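Local coordinates for protein lyase/mutase (Burkholderia cenocepacia, PDB 4LSB) that folds as a TIM barrel enzyme of the lyase/mutase type and carries a bound magnesium ion, at residues R23-H26 and A31-I34; T160-C165 and V236-V241; A184-D187 and V192-A195. One frame throughout, in Å; residues are numbered along the deposited sequence.

Contact 1 of 3, residues R23-H26 and A31-I34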
ATOM      1  N   ARG B  23      25.599  -9.263   4.504  1.00 20.18           N
ATOM      2  CA  ARG B  23      26.952  -9.023   4.014  1.00 23.39           C
ATOM      3  C   ARG B  23      27.376 -10.182   3.069  1.00 23.89           C
ATOM      4  O   ARG B  23      27.946  -9.926   2.020  1.00 23.23           O
ATOM      5  CB  ARG B  23      27.957  -8.877   5.187  1.00 26.78           C
ATOM      6  CG  ARG B  23      29.396  -8.537   4.767  1.00 31.51           C
ATOM      7  CD  ARG B  23      30.455  -9.042   5.784  1.00 36.08           C
ATOM      8  NE  ARG B  23      30.440 -10.514   5.844  1.00 44.07           N
ATOM      9  CZ  ARG B  23      31.058 -11.348   4.986  1.00 47.04           C
ATOM     10  NH1 ARG B  23      31.820 -10.895   3.985  1.00 46.89           N
ATOM     11  NH2 ARG B  23      30.919 -12.661   5.136  1.00 47.08           N
ATOM     12  N   ALA B  24      27.059 -11.420   3.468  1.00 22.65           N
ATOM     13  CA  ALA B  24      27.367 -12.632   2.703  1.00 24.30           C
ATOM     14  C   ALA B  24      26.713 -12.681   1.314  1.00 23.69           C
ATOM     15  O   ALA B  24      27.303 -13.257   0.388  1.00 23.66           O
ATOM     16  CB  ALA B  24      26.990 -13.876   3.490  1.00 24.98           C
ATOM     17  N   LEU B  25      25.507 -12.122   1.176  1.00 21.58           N
ATOM     18  CA  LEU B  25      24.851 -12.021  -0.146  1.00 19.83           C
ATOM     19  C   LEU B  25      25.739 -11.314  -1.098  1.00 17.66           C
ATOM     20  O   LEU B  25      25.720 -11.646  -2.281  1.00 16.78           O
ATOM     21  CB  LEU B  25      23.500 -11.266  -0.120  1.00 19.11           C
ATOM     22  CG  LEU B  25      22.422 -11.950   0.659  1.00 18.66           C
ATOM     23  CD1 LEU B  25      21.170 -11.143   0.874  1.00 17.82           C
ATOM     24  CD2 LEU B  25      22.120 -13.293  -0.019  1.00 19.59           C
ATOM     25  N   HIS B  26      26.553 -10.374  -0.603  1.00 18.40           N
ATOM     26  CA  HIS B  26      27.375  -9.561  -1.490  1.00 17.96           C
ATOM     27  C   HIS B  26      28.685 -10.215  -1.944  1.00 19.03           C
ATOM     28  O   HIS B  26      29.371  -9.636  -2.777  1.00 21.54           O
ATOM     29  CB  HIS B  26      27.716  -8.207  -0.865  1.00 18.44           C
ATOM     30  CG  HIS B  26      26.524  -7.335  -0.636  1.00 16.72           C
ATOM     31  ND1 HIS B  26      25.681  -7.524   0.426  1.00 16.61           N
ATOM     32  CD2 HIS B  26      26.045  -6.273  -1.321  1.00 16.35           C
ATOM     33  CE1 HIS B  26      24.722  -6.626   0.387  1.00 16.64           C
ATOM     34  NE2 HIS B  26      24.914  -5.859  -0.669  1.00 16.55           N
ATOM     35  N   ALA B  31      24.865 -12.057  -9.163  1.00 19.29           N
ATOM     36  CA  ALA B  31      24.164 -10.865  -8.633  1.00 17.45           C
ATOM     37  C   ALA B  31      22.867 -11.312  -7.961  1.00 17.21           C
ATOM     38  O   ALA B  31      22.301 -12.326  -8.316  1.00 16.14           O
ATOM     39  CB  ALA B  31      23.829  -9.882  -9.768  1.00 17.08           C
ATOM     40  N   PHE B  32      22.387 -10.525  -7.004  1.00 15.87           N
ATOM     41  CA  PHE B  32      21.085 -10.818  -6.376  1.00 16.07           C
ATOM     42  C   PHE B  32      20.177  -9.625  -6.460  1.00 15.60           C
ATOM     43  O   PHE B  32      20.625  -8.514  -6.547  1.00 15.81           O
ATOM     44  CB  PHE B  32      21.222 -11.302  -4.912  1.00 16.84           C
ATOM     45  CG  PHE B  32      21.606 -10.234  -3.921  1.00 15.56           C
ATOM     46  CD1 PHE B  32      22.925  -9.873  -3.738  1.00 16.22           C
ATOM     47  CD2 PHE B  32      20.638  -9.647  -3.111  1.00 15.16           C
ATOM     48  CE1 PHE B  32      23.269  -8.897  -2.827  1.00 15.85           C
ATOM     49  CE2 PHE B  32      20.971  -8.675  -2.193  1.00 16.21           C
ATOM     50  CZ  PHE B  32      22.293  -8.278  -2.064  1.00 16.43           C
ATOM     51  N   ILE B  33      18.884  -9.867  -6.382  1.00 15.12           N
ATOM     52  CA  ILE B  33      17.917  -8.786  -6.466  1.00 15.47           C
ATOM     53  C   ILE B  33      17.520  -8.459  -5.019  1.00 15.60           C
ATOM     54  O   ILE B  33      17.268  -9.357  -4.223  1.00 15.80           O
ATOM     55  CB  ILE B  33      16.671  -9.189  -7.279  1.00 15.62           C
ATOM     56  CG1 ILE B  33      17.061  -9.448  -8.732  1.00 16.16           C
ATOM     57  CG2 ILE B  33      15.621  -8.119  -7.198  1.00 16.13           C
ATOM     58  CD1 ILE B  33      15.955 -10.027  -9.619  1.00 16.35           C
ATOM     59  N   ILE B  34      17.491  -7.177  -4.722  1.00 13.80           N
ATOM     60  CA  ILE B  34      16.989  -6.663  -3.475  1.00 14.20           C
ATOM     61  C   ILE B  34      15.734  -5.840  -3.802  1.00 13.76           C
ATOM     62  O   ILE B  34      15.801  -4.709  -4.326  1.00 15.41           O
ATOM     63  CB  ILE B  34      18.043  -5.896  -2.664  1.00 13.55           C
ATOM     64  CG1 ILE B  34      17.472  -5.515  -1.294  1.00 13.96           C
ATOM     65  CG2 ILE B  34      18.529  -4.658  -3.387  1.00 14.19           C
ATOM     66  CD1 ILE B  34      18.533  -5.093  -0.293  1.00 13.94           C
TER

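Contact 2 of 3, residues T160-C165 and V236-V241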
ATOM      1  N   THR B 160      26.087  -2.799   6.272  1.00 15.22           N
ATOM      2  CA  THR B 160      26.458  -2.670   4.865  1.00 15.31           C
ATOM      3  C   THR B 160      26.040  -1.314   4.346  1.00 14.19           C
ATOM      4  O   THR B 160      24.840  -1.062   4.126  1.00 13.73           O
ATOM      5  CB  THR B 160      25.835  -3.758   3.994  1.00 15.42           C
ATOM      6  OG1 THR B 160      26.330  -5.017   4.433  1.00 15.29           O
ATOM      7  CG2 THR B 160      26.192  -3.535   2.529  1.00 15.35           C
ATOM      8  N   LEU B 161      27.042  -0.415   4.248  1.00 15.42           N
ATOM      9  CA  LEU B 161      26.846   0.949   3.793  1.00 15.67           C
ATOM     10  C   LEU B 161      26.927   1.080   2.274  1.00 15.62           C
ATOM     11  O   LEU B 161      27.940   0.776   1.670  1.00 15.44           O
ATOM     12  CB  LEU B 161      27.794   1.965   4.433  1.00 16.51           C
ATOM     13  CG  LEU B 161      27.588   3.421   3.965  1.00 17.22           C
ATOM     14  CD1 LEU B 161      26.353   4.079   4.543  1.00 16.91           C
ATOM     15  CD2 LEU B 161      28.794   4.300   4.293  1.00 19.41           C
ATOM     16  N   THR B 162      25.827   1.553   1.692  1.00 15.19           N
ATOM     17  CA  THR B 162      25.789   1.881   0.263  1.00 15.62           C
ATOM     18  C   THR B 162      25.991   3.392   0.112  1.00 16.67           C
ATOM     19  O   THR B 162      25.236   4.178   0.670  1.00 15.81           O
ATOM     20  CB  THR B 162      24.470   1.436  -0.386  1.00 15.83           C
ATOM     21  OG1 THR B 162      24.282   0.038  -0.240  1.00 14.98           O
ATOM     22  CG2 THR B 162      24.474   1.755  -1.870  1.00 16.10           C
ATOM     23  N   ALA B 163      27.016   3.792  -0.647  1.00 17.54           N
ATOM     24  CA  ALA B 163      27.249   5.167  -0.962  1.00 17.74           C
ATOM     25  C   ALA B 163      26.694   5.425  -2.367  1.00 19.01           C
ATOM     26  O   ALA B 163      27.010   4.676  -3.311  1.00 19.30           O
ATOM     27  CB  ALA B 163      28.745   5.473  -0.923  1.00 18.47           C
ATOM     28  N   ARG B 164      25.790   6.397  -2.451  1.00 19.24           N
ATOM     29  CA  ARG B 164      25.153   6.813  -3.712  1.00 19.15           C
ATOM     30  C   ARG B 164      25.726   8.098  -4.307  1.00 21.10           C
ATOM     31  O   ARG B 164      25.951   9.114  -3.626  1.00 20.88           O
ATOM     32  CB  ARG B 164      23.643   6.991  -3.509  1.00 19.65           C
ATOM     33  CG  ARG B 164      22.859   5.684  -3.555  1.00 19.11           C
ATOM     34  CD  ARG B 164      21.384   5.793  -3.224  1.00 19.96           C
ATOM     35  NE  ARG B 164      20.684   6.691  -4.132  1.00 20.57           N
ATOM     36  CZ  ARG B 164      19.376   6.729  -4.281  1.00 21.23           C
ATOM     37  NH1 ARG B 164      18.577   5.903  -3.630  1.00 21.88           N
ATOM     38  NH2 ARG B 164      18.859   7.602  -5.105  1.00 21.75           N
ATOM     39  N   CYS B 165      25.946   8.053  -5.604  1.00 20.53           N
ATOM     40  CA  CYS B 165      26.279   9.245  -6.386  1.00 22.17           C
ATOM     41  C   CYS B 165      25.108   9.550  -7.321  1.00 23.00           C
ATOM     42  O   CYS B 165      24.714   8.714  -8.166  1.00 20.92           O
ATOM     43  CB  CYS B 165      27.574   9.085  -7.164  1.00 22.88           C
ATOM     44  SG  CYS B 165      27.836  10.501  -8.260  1.00 25.17           S
ATOM     45  N   VAL B 236      27.990  -6.569 -11.991  1.00 16.48           N
ATOM     46  CA  VAL B 236      27.110  -6.071 -10.962  1.00 15.54           C
ATOM     47  C   VAL B 236      26.889  -7.112  -9.896  1.00 16.04           C
ATOM     48  O   VAL B 236      26.788  -8.317 -10.187  1.00 15.02           O
ATOM     49  CB  VAL B 236      25.748  -5.655 -11.567  1.00 15.51           C
ATOM     50  CG1 VAL B 236      24.814  -5.098 -10.498  1.00 15.31           C
ATOM     51  CG2 VAL B 236      25.977  -4.563 -12.605  1.00 15.76           C
ATOM     52  N   LYS B 237      26.805  -6.649  -8.642  1.00 15.53           N
ATOM     53  CA  LYS B 237      26.534  -7.555  -7.533  1.00 16.22           C
ATOM     54  C   LYS B 237      25.076  -7.550  -7.022  1.00 15.92           C
ATOM     55  O   LYS B 237      24.573  -8.562  -6.568  1.00 17.92           O
ATOM     56  CB  LYS B 237      27.466  -7.205  -6.378  1.00 19.09           C
ATOM     57  CG  LYS B 237      27.378  -8.159  -5.191  1.00 20.57           C
ATOM     58  CD  LYS B 237      27.559  -9.625  -5.530  1.00 22.66           C
ATOM     59  CE  LYS B 237      28.913  -9.866  -6.205  1.00 23.22           C
ATOM     60  NZ  LYS B 237      29.113 -11.322  -6.428  1.00 24.77           N
ATOM     61  N   ARG B 238      24.450  -6.399  -7.037  1.00 15.65           N
ATOM     62  CA  ARG B 238      23.111  -6.191  -6.453  1.00 14.49           C
ATOM     63  C   ARG B 238      22.239  -5.402  -7.388  1.00 14.59           C
ATOM     64  O   ARG B 238      22.663  -4.419  -7.953  1.00 13.41           O
ATOM     65  CB  ARG B 238      23.205  -5.448  -5.130  1.00 14.76           C
ATOM     66  CG  ARG B 238      21.998  -5.650  -4.222  1.00 14.55           C
ATOM     67  CD  ARG B 238      22.313  -5.123  -2.816  1.00 14.85           C
ATOM     68  NE  ARG B 238      22.250  -3.673  -2.777  1.00 15.73           N
ATOM     69  CZ  ARG B 238      22.737  -2.859  -1.835  1.00 15.51           C
ATOM     70  NH1 ARG B 238      23.381  -3.290  -0.802  1.00 16.79           N
ATOM     71  NH2 ARG B 238      22.502  -1.566  -1.916  1.00 17.02           N
ATOM     72  N   VAL B 239      20.985  -5.817  -7.519  1.00 14.07           N
ATOM     73  CA  VAL B 239      20.073  -5.129  -8.366  1.00 14.05           C
ATOM     74  C   VAL B 239      18.806  -4.813  -7.572  1.00 14.23           C
ATOM     75  O   VAL B 239      18.150  -5.685  -7.019  1.00 13.37           O
ATOM     76  CB  VAL B 239      19.694  -5.989  -9.584  1.00 14.62           C
ATOM     77  CG1 VAL B 239      18.802  -5.181 -10.522  1.00 14.53           C
ATOM     78  CG2 VAL B 239      20.937  -6.447 -10.312  1.00 14.37           C
ATOM     79  N   SER B 240      18.484  -3.533  -7.527  1.00 15.34           N
ATOM     80  CA  SER B 240      17.301  -3.039  -6.826  1.00 15.14           C
ATOM     81  C   SER B 240      16.283  -2.437  -7.837  1.00 16.00           C
ATOM     82  O   SER B 240      16.559  -2.308  -9.073  1.00 14.63           O
ATOM     83  CB  SER B 240      17.762  -1.961  -5.813  1.00 15.77           C
ATOM     84  OG  SER B 240      18.234  -0.768  -6.501  1.00 15.88           O
ATOM     85  N   VAL B 241      15.104  -2.043  -7.328  1.00 15.55           N
ATOM     86  CA  VAL B 241      14.073  -1.502  -8.198  1.00 15.20           C
ATOM     87  C   VAL B 241      13.432  -0.162  -7.760  1.00 15.45           C
ATOM     88  O   VAL B 241      12.486   0.297  -8.389  1.00 14.68           O
ATOM     89  CB  VAL B 241      12.944  -2.527  -8.474  1.00 15.57           C
ATOM     90  CG1 VAL B 241      13.503  -3.795  -9.115  1.00 16.24           C
ATOM     91  CG2 VAL B 241      12.144  -2.830  -7.219  1.00 15.35           C
TER
HETATM   92  O   HOH W   1      23.253  -1.563   1.692  1.00 15.93           O

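Contact 3 of 3, residues A184-D187 and V192-A195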
ATOM      1  N   ALA B 184      35.997   7.212  -4.629  1.00 21.24           N
ATOM      2  CA  ALA B 184      36.384   7.973  -3.441  1.00 22.33           C
ATOM      3  C   ALA B 184      35.558   7.531  -2.213  1.00 21.42           C
ATOM      4  O   ALA B 184      36.076   7.472  -1.093  1.00 19.77           O
ATOM      5  CB  ALA B 184      36.222   9.446  -3.682  1.00 21.77           C
ATOM      6  N   TYR B 185      34.290   7.251  -2.450  1.00 20.70           N
ATOM      7  CA  TYR B 185      33.408   6.719  -1.423  1.00 20.42           C
ATOM      8  C   TYR B 185      33.860   5.308  -0.978  1.00 19.99           C
ATOM      9  O   TYR B 185      33.856   5.016   0.206  1.00 19.78           O
ATOM     10  CB  TYR B 185      31.949   6.712  -1.918  1.00 20.82           C
ATOM     11  CG  TYR B 185      31.381   8.043  -2.419  1.00 21.55           C
ATOM     12  CD1 TYR B 185      31.999   9.275  -2.106  1.00 22.80           C
ATOM     13  CD2 TYR B 185      30.218   8.088  -3.187  1.00 21.56           C
ATOM     14  CE1 TYR B 185      31.478  10.498  -2.558  1.00 23.34           C
ATOM     15  CE2 TYR B 185      29.688   9.291  -3.614  1.00 22.21           C
ATOM     16  CZ  TYR B 185      30.325  10.510  -3.291  1.00 23.11           C
ATOM     17  OH  TYR B 185      29.835  11.710  -3.757  1.00 24.83           O
ATOM     18  N   ARG B 186      34.266   4.466  -1.922  1.00 19.83           N
ATOM     19  CA  ARG B 186      34.812   3.144  -1.627  1.00 20.83           C
ATOM     20  C   ARG B 186      36.072   3.330  -0.764  1.00 22.30           C
ATOM     21  O   ARG B 186      36.261   2.648   0.242  1.00 20.16           O
ATOM     22  CB  ARG B 186      35.162   2.408  -2.925  1.00 22.02           C
ATOM     23  CG  ARG B 186      35.699   1.010  -2.731  1.00 23.29           C
ATOM     24  CD  ARG B 186      36.578   0.615  -3.884  1.00 24.32           C
ATOM     25  NE  ARG B 186      37.877   1.302  -3.868  1.00 24.09           N
ATOM     26  CZ  ARG B 186      38.603   1.552  -4.953  1.00 26.32           C
ATOM     27  NH1 ARG B 186      38.162   1.202  -6.143  1.00 28.63           N
ATOM     28  NH2 ARG B 186      39.790   2.149  -4.852  1.00 25.81           N
ATOM     29  N   ASP B 187      36.932   4.277  -1.152  1.00 22.77           N
ATOM     30  CA  ASP B 187      38.168   4.457  -0.401  1.00 25.47           C
ATOM     31  C   ASP B 187      37.910   5.011   0.992  1.00 25.19           C
ATOM     32  O   ASP B 187      38.652   4.721   1.914  1.00 27.35           O
ATOM     33  CB  ASP B 187      39.146   5.345  -1.153  1.00 24.87           C
ATOM     34  CG  ASP B 187      39.710   4.666  -2.358  1.00 26.15           C
ATOM     35  OD1 ASP B 187      39.523   3.438  -2.509  1.00 25.69           O
ATOM     36  OD2 ASP B 187      40.314   5.389  -3.186  1.00 28.09           O
ATOM     37  N   VAL B 192      29.201  -0.807  -0.550  1.00 16.13           N
ATOM     38  CA  VAL B 192      28.490  -1.029  -1.806  1.00 15.37           C
ATOM     39  C   VAL B 192      28.367   0.315  -2.465  1.00 15.07           C
ATOM     40  O   VAL B 192      28.225   1.328  -1.773  1.00 16.05           O
ATOM     41  CB  VAL B 192      27.091  -1.622  -1.600  1.00 15.09           C
ATOM     42  CG1 VAL B 192      26.411  -1.852  -2.947  1.00 15.49           C
ATOM     43  CG2 VAL B 192      27.148  -2.897  -0.788  1.00 15.63           C
ATOM     44  N   LEU B 193      28.567   0.359  -3.775  1.00 14.89           N
ATOM     45  CA  LEU B 193      28.560   1.632  -4.499  1.00 15.41           C
ATOM     46  C   LEU B 193      27.386   1.650  -5.497  1.00 14.91           C
ATOM     47  O   LEU B 193      27.074   0.669  -6.115  1.00 13.98           O
ATOM     48  CB  LEU B 193      29.876   1.875  -5.263  1.00 15.37           C
ATOM     49  CG  LEU B 193      31.134   2.125  -4.436  1.00 15.59           C
ATOM     50  CD1 LEU B 193      30.954   3.258  -3.426  1.00 15.81           C
ATOM     51  CD2 LEU B 193      31.545   0.823  -3.771  1.00 15.36           C
ATOM     52  N   TYR B 194      26.754   2.797  -5.658  1.00 15.16           N
ATOM     53  CA  TYR B 194      25.512   2.850  -6.450  1.00 16.21           C
ATOM     54  C   TYR B 194      25.361   4.229  -7.123  1.00 17.74           C
ATOM     55  O   TYR B 194      25.339   5.245  -6.430  1.00 17.50           O
ATOM     56  CB  TYR B 194      24.345   2.541  -5.528  1.00 16.06           C
ATOM     57  CG  TYR B 194      22.872   2.709  -6.000  1.00 16.29           C
ATOM     58  CD1 TYR B 194      22.479   2.703  -7.331  1.00 17.18           C
ATOM     59  CD2 TYR B 194      21.873   2.784  -5.049  1.00 17.19           C
ATOM     60  CE1 TYR B 194      21.137   2.832  -7.688  1.00 17.09           C
ATOM     61  CE2 TYR B 194      20.555   2.914  -5.396  1.00 17.43           C
ATOM     62  CZ  TYR B 194      20.196   2.937  -6.721  1.00 18.06           C
ATOM     63  OH  TYR B 194      18.844   3.053  -6.987  1.00 16.48           O
ATOM     64  N   ALA B 195      25.261   4.223  -8.461  1.00 17.39           N
ATOM     65  CA  ALA B 195      24.958   5.445  -9.252  1.00 20.38           C
ATOM     66  C   ALA B 195      23.618   5.315  -9.998  1.00 19.76           C
ATOM     67  O   ALA B 195      23.586   4.798 -11.090  1.00 22.06           O
ATOM     68  CB  ALA B 195      26.069   5.693 -10.244  1.00 20.27           C
TER

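Contact 1 of 3, residues R23-H26 and A31-I34
The turn from helix 14-25 into strand 32-34, the first strand of the TIM barrel, is packed by F32 against L25 and H26. The phenyl ring of F32 does most of the touching, on two different sides. One face takes the L25 side chain. CB of L25 sits 3.8 Å from the F32 ring centroid, 20° off the ring normal, which makes a CH-pi contact. It lies nearest the rim, with L25 CB 3.6 Å from F32 CE1. Further out, L25 CD1 reaches F32 CE2 at 3.9 Å. The backbone joins in, as L25 O comes within 3.6 Å of F32 CD1.

The rim of F32 turns to H26. This is a T-shaped pair: the edge of F32 points at the face of H26, with planes at 89° and centroids 5.1 Å apart. F32 CZ leads, 3.8 Å from H26 CE1. The F32 side chain has chi1 73°, with CG between the backbone N and the carbonyl carbon, and this carries the ring from the strand toward L25 and H26. CB of H26 points away from the strand, but its ring comes back to F32. H26 N bonds back to R23 O at 3.0 Å, closing a turn of backbone.

Both nitrogens of the H26 ring are used outside the contact. ND1 bonds to F22 O, and NE2 bonds to R238 NH1. F22 also meets the H26 ring edge-to-face. Held at both nitrogens, the imidazole has little freedom to rotate, which keeps its face turned to F32. The pairing is consistent with a proton on ND1 and with NE2 accepting from the arginine inside the barrel.

Contact 2 of 3, residues T160-C165 and V236-V241
R238 meets T162 with the edge of its guanidinium, across the interior of the barrel. The two side chains come from opposite directions, on strands 238-240 and 160-164. T162 CA and R238 CA are 10.8 Å apart, so the long arginine spans most of the gap. R238 NH2 donates to T162 OG1 at 2.9 Å, with an N-H...O angle of 155°. The hydroxyl lies 17° out of the guanidinium plane. In T162, chi1 is -59°; OG1 stands beside the backbone N, and CG2 takes the other branch, 3.9 Å from R238 NH2.

A water completes the bridge. It accepts from R238 NH1 at 3.0 Å and donates to T160 O at 2.9 Å. It also bonds to T162 OG1 at 2.7 Å. The methyl CG2 of T160 lies at the edge of the guanidinium, a looser contact.

Other bonds set the guanidinium from further out. R238 NE bonds to N216 OD1 on strand 215-218, and the H26 imidazole helps to hold NH1. With NE, NH1 and NH2 all engaged, the flat group is fixed in rotation. The buried positive charge is probably stabilised by neutral acceptors: the T162 hydroxyl, the N216 amide oxygen, the H26 imidazole and the water. This polar network ties separate strands together inside the barrel.

Contact 3 of 3, residues A184-D187 and V192-A195
L193 presses both of its methyl groups onto the last turn of helix 175-187. L193 CD1 lies 3.9 Å from Y185 CB and 3.8 Å from the backbone N of R186. L193 CD2 takes the next place along the helix, 4.0 Å from R186 CB. No hydrogen bond crosses here. The leucine has CG beside its own backbone N (chi1 -68°), and its fork straddles the join between the two helix residues.

Beyond this shell the helix side chains turn elsewhere. Only CB of Y185 meets L193; its ring runs away from the leucine, and its OH bonds to D126 and R181. R186 leads its guanidinium away from the strand. There R186 NH2 makes a salt bridge to D187 OD1 at 2.7 Å, using the syn lone pair of the carboxylate. R186 NE adds a weak bond to the same oxygen, and R186 NH1 bonds to V211 O.

The contact belongs to the beta-alpha-beta unit of strand 160-164, helix 175-187 and strand 192-194. L193 faces outward from the barrel to its covering helix. Strand and helix meet here by van der Waals contact, while the polar ends of Y185 and R186 are bonded away from the leucine.

Overall arrangement
All three contacts reach one parallel barrel. Contacts 1 and 2 share neighbouring strands: I34 N lies 2.8 Å from V239 O, a probable hydrogen bond, and F32 CZ packs on R238 CD. Their centres are about 10 Å apart. The centres of contacts 2 and 3 are about 9 Å apart. They join where A163 N is 3.0 Å from V192 O. Contacts 1 and 3 lie about 16 Å apart between centres, yet H26 CD2 touches V192 CG2 at 3.6 Å. Contacts 1 and 2 join by strand pairing and by side chains inside the barrel; contact 3 packs a strand's outer face against its helix. The magnesium, at S58 and E97, is about 12 Å from the T162 side chain.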